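Local coordinates for protein glycerol dehydratase (Clostridium butyricum, PDB 1R9D) that probably dehydrates glycerol without vitamin B12, as a glycyl radical lyase of the pyruvate formate-lyase family, at residues Y291-P294 and Y295-N298; T355-V358 and S359-L363; A365-H368 and V369-P372. One frame throughout, in Å; residues are numbered along the deposited sequence.

Overall arrangement
All three contacts are local, made along a helix or at its ends between neighbours in sequence. Contact 1, on helix 288-298, lies at the surface, its centre about 27 Å from the centre of the chain; contact 2 opens helix 357-369 and is partly buried, and contact 3 closes the same helix in a buried setting. Contacts 1 and 2 touch, with Tyr293 CB 3.4 Å from Asn356 ND2, so the tyrosine-rich turn packs on the start of the second helix. Contacts 2 and 3 adjoin in sequence, their centres about 14 Å apart. The chemistry shifts accordingly: aromatic rings and a carboxylate at the surface, a polar cap at the helix start, and backbone bonds with a lysine chain laid along the helix end beside a buried histidine.

Contact 1: Y291-P294 and Y295-N298; sequences YMYP and YYEN
Tyr293 and Glu297, one helical turn apart, run side by side and point the same way. With CG anti to the main-chain nitrogen (chi1 178°), Tyr293 sends its ring along the helix, and Glu297 CB comes over one face, 4.2 Å from the ring centroid and offset toward the rim: a CH-pi contact. Glu297 chi1 (-176°) and a bend at chi2 place its carboxylate beside the phenol, OE2 2.9 Å from Tyr293 OH, with ring and carboxylate planes 47° apart. Under them, Glu297 N donates to Tyr293 O at 2.8 Å in a nearly straight bond.

Tyr296 meets the same ring from another direction, its CD2 3.9 Å from Tyr293 CE1 in an oblique crossing, while its hydroxyl is bonded to Asp304. Tyr295 presents its ring edge to the backbone: Tyr291 O lies in the ring plane, 3.5 Å from Tyr295 CD1. Helix 260-277 touches Tyr295 and Tyr296, and helix 357-369 touches Tyr293 and Tyr296. Pro294 has no N-H for the turn before it and kinks the helix; Met292 O receives only weak bonds from Tyr295 N and Tyr296 N. Past the kink, a straight backbone bond and a CH-pi contact join the same pair, Tyr293 and Glu297, and Asn298 N donates to Pro294 O at 3.0 Å, so regular bonding resumes.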
# COMPACT_ATOMS: atom_id res chain seq x y z
N TYR A 291 -0.68 31.07 -21.28
CA TYR A 291 0.14 30.07 -21.97
C TYR A 291 -0.18 29.90 -23.45
O TYR A 291 0.60 29.32 -24.20
CB TYR A 291 0.09 28.71 -21.24
CG TYR A 291 -1.27 28.09 -21.00
CD1 TYR A 291 -2.01 27.51 -22.03
CD2 TYR A 291 -1.81 28.06 -19.71
CE1 TYR A 291 -3.25 26.91 -21.79
CE2 TYR A 291 -3.05 27.46 -19.45
CZ TYR A 291 -3.76 26.89 -20.50
OH TYR A 291 -4.99 26.31 -20.25
N MET A 292 -1.32 30.43 -23.90
CA MET A 292 -1.68 30.31 -25.31
C MET A 292 -1.23 31.52 -26.13
O MET A 292 -0.99 31.40 -27.33
CB MET A 292 -3.19 30.13 -25.49
CG MET A 292 -3.74 28.81 -24.97
SD MET A 292 -2.99 27.35 -25.75
CE MET A 292 -3.92 27.27 -27.31
N TYR A 293 -1.10 32.67 -25.48
CA TYR A 293 -0.71 33.89 -26.19
C TYR A 293 0.61 33.79 -26.96
O TYR A 293 0.70 34.26 -28.10
CB TYR A 293 -0.65 35.08 -25.22
CG TYR A 293 -0.21 36.36 -25.89
CD1 TYR A 293 -1.02 36.99 -26.83
CD2 TYR A 293 1.03 36.92 -25.61
CE1 TYR A 293 -0.60 38.15 -27.48
CE2 TYR A 293 1.47 38.07 -26.25
CZ TYR A 293 0.65 38.68 -27.19
OH TYR A 293 1.09 39.81 -27.84
N PRO A 294 1.66 33.20 -26.36
CA PRO A 294 2.93 33.09 -27.08
C PRO A 294 2.81 32.42 -28.45
O PRO A 294 3.47 32.83 -29.40
CB PRO A 294 3.80 32.31 -26.11
CG PRO A 294 3.31 32.80 -24.77
CD PRO A 294 1.81 32.76 -24.96
N TYR A 295 1.97 31.40 -28.54
CA TYR A 295 1.79 30.70 -29.81
C TYR A 295 1.01 31.56 -30.81
O TYR A 295 1.26 31.50 -32.01
CB TYR A 295 1.08 29.36 -29.59
CG TYR A 295 1.89 28.42 -28.72
CD1 TYR A 295 1.77 28.44 -27.33
CD2 TYR A 295 2.83 27.56 -29.29
CE1 TYR A 295 2.57 27.63 -26.53
CE2 TYR A 295 3.64 26.74 -28.49
CZ TYR A 295 3.51 26.78 -27.11
OH TYR A 295 4.32 26.01 -26.32
N TYR A 296 0.08 32.36 -30.30
CA TYR A 296 -0.69 33.24 -31.17
C TYR A 296 0.21 34.36 -31.70
O TYR A 296 0.20 34.68 -32.89
CB TYR A 296 -1.86 33.87 -30.42
CG TYR A 296 -2.40 35.12 -31.09
CD1 TYR A 296 -3.23 35.03 -32.21
CD2 TYR A 296 -2.04 36.38 -30.63
CE1 TYR A 296 -3.68 36.18 -32.86
CE2 TYR A 296 -2.49 37.54 -31.27
CZ TYR A 296 -3.31 37.43 -32.38
OH TYR A 296 -3.73 38.58 -33.01
N GLU A 297 0.99 34.95 -30.80
CA GLU A 297 1.88 36.05 -31.16
C GLU A 297 2.99 35.64 -32.13
O GLU A 297 3.31 36.38 -33.05
CB GLU A 297 2.51 36.67 -29.91
CG GLU A 297 3.39 37.88 -30.18
CD GLU A 297 2.60 39.09 -30.67
OE1 GLU A 297 1.76 38.94 -31.58
OE2 GLU A 297 2.83 40.21 -30.15
N ASN A 298 3.57 34.46 -31.92
CA ASN A 298 4.64 34.00 -32.79
C ASN A 298 4.17 33.38 -34.10
O ASN A 298 4.99 33.05 -34.96
CB ASN A 298 5.54 33.01 -32.05
CG ASN A 298 6.24 33.64 -30.86
OD1 ASN A 298 6.60 34.81 -30.89
ND2 ASN A 298 6.45 32.84 -29.81

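Contact 2: T355-V358 and S359-L363; sequences TNKV and SYMAL
Ser359 meets Asn356 through both backbone and side chain, and the two form a capping box at the start of helix 357-369. Asn356 is the N-cap: with CG set between its own N and carbonyl carbon (chi1 63°), the side chain folds over the first turn and OD1 accepts from Ser359 N at 3.0 Å, the donor tilted 32° from the carbonyl plane. A weak bond from Val358 N reaches the same oxygen. In return, Ser359 OG takes the N-H of Asn356 at 2.9 Å, close to straight. That hydroxyl has a second partner in Asp289, and Asn356 ND2 is bonded to the main-chain oxygen of the same aspartate, so both residues of the box are also bonded to Asp289, in the first turn of helix 288-298.

Tyr360 comes next. Its ring slants past Thr355, whose methyl CG2 lies 3.7 Å from Tyr360 CE1; Thr355 OG1 is bonded to Asp353.

Met361 gives its N-H to Lys357 O at 3.1 Å, in the carbonyl plane. Its chain turns at chi3 (-87°), bringing the methyl CE back to within 3.5 Å of Val358 CG2. The same methyl lies 3.7 Å from CG of Lys357, whose chain crosses the methionine at about a right angle. Ala362 N donates to Val358 O, extending the regular helical pattern, and the alanine side chain touches Trp315 of helix 304-317.

This helix connects strands 341-344 and 375-380 in a beta-alpha-beta unit. At its opening turn, the cap bonds supply acceptors to N-H groups that have no preceding turn to bond to, while the methionine methyl closes over the apolar side of Val358 and the stem of Lys357.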
# COMPACT_ATOMS: atom_id res chain seq x y z
N THR A 355 -2.64 41.45 -19.27
CA THR A 355 -3.69 41.41 -20.29
C THR A 355 -3.06 41.28 -21.68
O THR A 355 -2.06 41.94 -21.97
CB THR A 355 -4.54 42.70 -20.29
OG1 THR A 355 -4.96 43.00 -18.95
CG2 THR A 355 -5.78 42.51 -21.15
N ASN A 356 -3.64 40.43 -22.53
CA ASN A 356 -3.13 40.28 -23.89
C ASN A 356 -4.26 40.00 -24.89
O ASN A 356 -5.43 39.91 -24.51
CB ASN A 356 -2.05 39.19 -23.97
CG ASN A 356 -2.55 37.80 -23.61
OD1 ASN A 356 -3.58 37.35 -24.12
ND2 ASN A 356 -1.81 37.11 -22.75
N LYS A 357 -3.90 39.89 -26.16
CA LYS A 357 -4.88 39.65 -27.21
C LYS A 357 -5.80 38.46 -26.96
O LYS A 357 -7.01 38.54 -27.19
CB LYS A 357 -4.17 39.48 -28.56
CG LYS A 357 -5.12 39.33 -29.74
CD LYS A 357 -5.90 40.60 -30.00
CE LYS A 357 -6.77 40.48 -31.24
NZ LYS A 357 -7.50 41.74 -31.53
N VAL A 358 -5.23 37.35 -26.49
CA VAL A 358 -6.01 36.15 -26.21
C VAL A 358 -6.99 36.40 -25.07
O VAL A 358 -8.06 35.79 -25.02
CB VAL A 358 -5.11 34.94 -25.86
CG1 VAL A 358 -5.96 33.72 -25.55
CG2 VAL A 358 -4.18 34.64 -27.03
N SER A 359 -6.62 37.29 -24.15
CA SER A 359 -7.51 37.62 -23.03
C SER A 359 -8.84 38.08 -23.62
O SER A 359 -9.90 37.63 -23.20
CB SER A 359 -6.93 38.76 -22.19
OG SER A 359 -5.63 38.49 -21.71
N TYR A 360 -8.77 38.98 -24.59
CA TYR A 360 -9.97 39.52 -25.22
C TYR A 360 -10.67 38.51 -26.13
O TYR A 360 -11.90 38.54 -26.26
CB TYR A 360 -9.63 40.79 -26.00
CG TYR A 360 -9.32 41.98 -25.10
CD1 TYR A 360 -8.02 42.44 -24.94
CD2 TYR A 360 -10.34 42.61 -24.39
CE1 TYR A 360 -7.73 43.52 -24.08
CE2 TYR A 360 -10.08 43.68 -23.54
CZ TYR A 360 -8.77 44.13 -23.39
OH TYR A 360 -8.52 45.19 -22.55
N MET A 361 -9.91 37.62 -26.75
CA MET A 361 -10.53 36.63 -27.62
C MET A 361 -11.34 35.63 -26.81
O MET A 361 -12.30 35.05 -27.30
CB MET A 361 -9.46 35.90 -28.44
CG MET A 361 -8.77 36.79 -29.46
SD MET A 361 -7.72 35.85 -30.58
CE MET A 361 -6.21 35.81 -29.66
N ALA A 362 -10.95 35.44 -25.55
CA ALA A 362 -11.67 34.52 -24.68
C ALA A 362 -13.03 35.13 -24.36
O ALA A 362 -14.05 34.43 -24.36
CB ALA A 362 -10.88 34.28 -23.39
N LEU A 363 -13.04 36.43 -24.09
CA LEU A 363 -14.29 37.13 -23.79
C LEU A 363 -15.18 37.08 -25.03
O LEU A 363 -16.39 36.87 -24.93
CB LEU A 363 -14.00 38.58 -23.40
CG LEU A 363 -13.15 38.80 -22.13
CD1 LEU A 363 -12.89 40.29 -21.93
CD2 LEU A 363 -13.87 38.23 -20.93

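Contact 3: A365-H368 and V369-P372; sequences AAVH and VKLP
Val369 N donates to Ala365 O at 3.0 Å, carrying the alpha-helical pattern to the last turn of helix 357-369. One residue on, Lys370 N reaches Ala366 O, also at 3.0 Å, but from above the carbonyl plane, 41° out of it. Lys370 is then the first residue to leave helical backbone angles: its phi is positive (54°), and the chain turns away into Leu371 and Pro372 on the way to strand 375-380.

The extended side chain of Lys370 runs back alongside the helix end. CG beside its own backbone N (chi1 -60°) starts it in that direction; slanting past the valine, the lysine chain brings CE within 3.1 Å of Val367 O and 3.9 Å of Val367 CG1. Its ammonium group has a long, weak ion pair with Glu398.

Here the helix of the beta-alpha-beta unit 341-344, 357-369, 375-380 gives way to the loop that leads into the second strand. Val369 lays CG2 against Ala365 O at 3.5 Å, and its side chain also touches Ile13 of helix 11-22. Buried His368 has both ring nitrogens satisfied, ND1 by Asp312 on helix 304-317 and NE2 by Ser7 OG near the N-terminus, while on the same turn Ala365 touches Trp315 and Ala366 touches Leu395.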
# COMPACT_ATOMS: atom_id res chain seq x y z
N ALA A 365 -15.17 34.79 -27.41
CA ALA A 365 -15.64 33.42 -27.59
C ALA A 365 -16.90 33.11 -26.79
O ALA A 365 -17.78 32.38 -27.26
CB ALA A 365 -14.54 32.42 -27.23
N ALA A 366 -17.00 33.66 -25.59
CA ALA A 366 -18.18 33.42 -24.76
C ALA A 366 -19.45 33.91 -25.45
O ALA A 366 -20.51 33.30 -25.33
CB ALA A 366 -18.01 34.10 -23.40
N VAL A 367 -19.33 35.02 -26.18
CA VAL A 367 -20.48 35.58 -26.88
C VAL A 367 -20.75 34.86 -28.20
O VAL A 367 -21.89 34.78 -28.66
CB VAL A 367 -20.28 37.08 -27.17
CG1 VAL A 367 -21.55 37.67 -27.79
CG2 VAL A 367 -19.95 37.81 -25.88
N HIS A 368 -19.69 34.33 -28.81
CA HIS A 368 -19.82 33.60 -30.07
C HIS A 368 -20.52 32.26 -29.89
O HIS A 368 -21.39 31.89 -30.68
CB HIS A 368 -18.44 33.33 -30.68
CG HIS A 368 -17.86 34.50 -31.43
ND1 HIS A 368 -16.68 34.41 -32.14
CD2 HIS A 368 -18.30 35.77 -31.58
CE1 HIS A 368 -16.42 35.58 -32.69
NE2 HIS A 368 -17.38 36.42 -32.37
N VAL A 369 -20.15 31.55 -28.83
CA VAL A 369 -20.68 30.23 -28.54
C VAL A 369 -21.92 30.21 -27.64
O VAL A 369 -22.87 29.47 -27.90
CB VAL A 369 -19.59 29.35 -27.89
CG1 VAL A 369 -20.13 27.97 -27.58
CG2 VAL A 369 -18.39 29.27 -28.83
N LYS A 370 -21.90 31.00 -26.57
CA LYS A 370 -23.02 31.08 -25.63
C LYS A 370 -23.49 29.75 -25.04
O LYS A 370 -24.69 29.48 -24.97
CB LYS A 370 -24.20 31.81 -26.28
CG LYS A 370 -23.87 33.23 -26.72
CD LYS A 370 -25.10 33.98 -27.23
CE LYS A 370 -24.74 35.39 -27.67
NZ LYS A 370 -25.95 36.18 -28.05
N LEU A 371 -22.55 28.93 -24.60
CA LEU A 371 -22.87 27.65 -23.97
C LEU A 371 -22.41 27.75 -22.50
O LEU A 371 -21.70 28.68 -22.15
CB LEU A 371 -22.14 26.50 -24.69
CG LEU A 371 -22.73 26.16 -26.07
CD1 LEU A 371 -21.91 25.07 -26.75
CD2 LEU A 371 -24.17 25.69 -25.89
N PRO A 372 -22.82 26.80 -21.64
CA PRO A 372 -22.45 26.81 -20.22
C PRO A 372 -20.95 26.79 -19.92
O PRO A 372 -20.49 27.43 -18.96
CB PRO A 372 -23.14 25.57 -19.67
CG PRO A 372 -24.34 25.43 -20.57
CD PRO A 372 -23.75 25.69 -21.93